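PDB 3MDN: glutamine aminotransferase class-II domain protein, which probably acts as a class-II glutamine amidotransferase of the Ntn-hydrolase type, using glutamine as a nitrogen source. Local coordinates for residues L151-S154 against E155-H159. Numbering follows the deposited sequence.
Sequences LALS and EGLEH
Leu157 lays its side chain back against Ala152 and Leu153 in the last turn of helix 144-154. Leu157 CB settles against the peptide of Ala152, 3.3 Å from Ala152 O and 4.3 Å from Ala152 CB. From there Leu157 CG stands anti to the backbone N (chi1 178°), and a chi2 of 72° then sets Leu157 CD2 beside Leu153, 4.0 Å from Leu153 CD2; the two leucines meet at a slant through these methyls. Leu153 CD2 also takes the CG of Glu158 at 4.0 Å, so one methyl serves two neighbours.

The backbone here forms a Schellman motif that ends the helix. Leu157 N donates a hydrogen bond to Ala152 O at 2.9 Å, while Gly156 N reaches Leu153 O, also at 2.9 Å, in a hydrogen bond nearly straight at hydrogen (163°) but from above the carbonyl plane. Gly156 is the C-prime residue: its positive phi turns the chain out of the helix. One residue earlier, Glu155 N still hydrogen-bonds to Leu151 O, and Glu155 CG lies 3.3 Å from Leu151 O.

Glu155 OE1 and OE2 make salt bridges to Arg167 and Arg171, respectively, tying the helix end to helix 161-179. Leu153 packs on Phe135 of helix 133-136, Leu157 on Trp109 of strand 109-114, and Ala152 on Ala168 of helix 161-179.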
# COMPACT_ATOMS: atom_id res chain seq x y z
N LEU D 151 -1.77 24.35 15.50
CA LEU D 151 -1.69 25.75 15.95
C LEU D 151 -3.06 26.33 16.28
O LEU D 151 -3.19 27.09 17.23
CB LEU D 151 -1.06 26.65 14.89
CG LEU D 151 0.43 26.82 14.57
CD1 LEU D 151 0.63 28.29 14.17
CD2 LEU D 151 1.34 26.52 15.75
N ALA D 152 -4.07 26.02 15.48
CA ALA D 152 -5.42 26.50 15.79
C ALA D 152 -5.96 25.86 17.08
O ALA D 152 -6.59 26.55 17.89
CB ALA D 152 -6.37 26.26 14.60
N LEU D 153 -5.72 24.56 17.26
CA LEU D 153 -5.99 23.93 18.57
C LEU D 153 -5.25 24.65 19.70
O LEU D 153 -5.87 25.03 20.70
CB LEU D 153 -5.68 22.41 18.57
CG LEU D 153 -6.78 21.62 17.82
CD1 LEU D 153 -6.32 20.25 17.31
CD2 LEU D 153 -8.07 21.50 18.64
N SER D 154 -3.94 24.88 19.52
CA SER D 154 -3.12 25.60 20.53
C SER D 154 -3.72 26.97 20.85
O SER D 154 -3.62 27.44 21.98
CB SER D 154 -1.67 25.77 20.05
OG SER D 154 -1.13 24.51 19.66
N GLU D 155 -4.36 27.59 19.86
CA GLU D 155 -4.98 28.91 20.01
C GLU D 155 -6.46 28.89 20.49
O GLU D 155 -7.12 29.91 20.45
CB GLU D 155 -4.90 29.70 18.70
CG GLU D 155 -3.49 30.17 18.27
CD GLU D 155 -2.92 31.28 19.17
OE1 GLU D 155 -3.68 31.96 19.86
OE2 GLU D 155 -1.69 31.46 19.20
N GLY D 156 -6.99 27.74 20.91
CA GLY D 156 -8.36 27.68 21.44
C GLY D 156 -9.45 27.27 20.45
O GLY D 156 -10.62 27.60 20.66
N LEU D 157 -9.09 26.52 19.40
CA LEU D 157 -10.08 26.05 18.41
C LEU D 157 -11.30 25.40 19.08
O LEU D 157 -12.44 25.61 18.63
CB LEU D 157 -9.47 25.09 17.38
CG LEU D 157 -10.42 24.49 16.33
CD1 LEU D 157 -10.82 25.54 15.33
CD2 LEU D 157 -9.77 23.36 15.56
N GLU D 158 -11.05 24.66 20.16
CA GLU D 158 -12.10 23.96 20.91
C GLU D 158 -13.21 24.83 21.47
O GLU D 158 -14.35 24.40 21.53
CB GLU D 158 -11.51 23.04 22.01
CG GLU D 158 -10.87 21.76 21.42
CD GLU D 158 -9.98 21.01 22.41
OE1 GLU D 158 -9.09 21.64 23.03
OE2 GLU D 158 -10.15 19.78 22.57
N HIS D 159 -12.91 26.06 21.88
CA HIS D 159 -13.98 26.93 22.36
C HIS D 159 -14.18 28.21 21.54
O HIS D 159 -15.14 28.94 21.77
CB HIS D 159 -13.73 27.28 23.83
CG HIS D 159 -12.35 27.77 24.09
ND1 HIS D 159 -11.94 29.04 23.73
CD2 HIS D 159 -11.28 27.16 24.65
CE1 HIS D 159 -10.67 29.20 24.08
NE2 HIS D 159 -10.25 28.07 24.63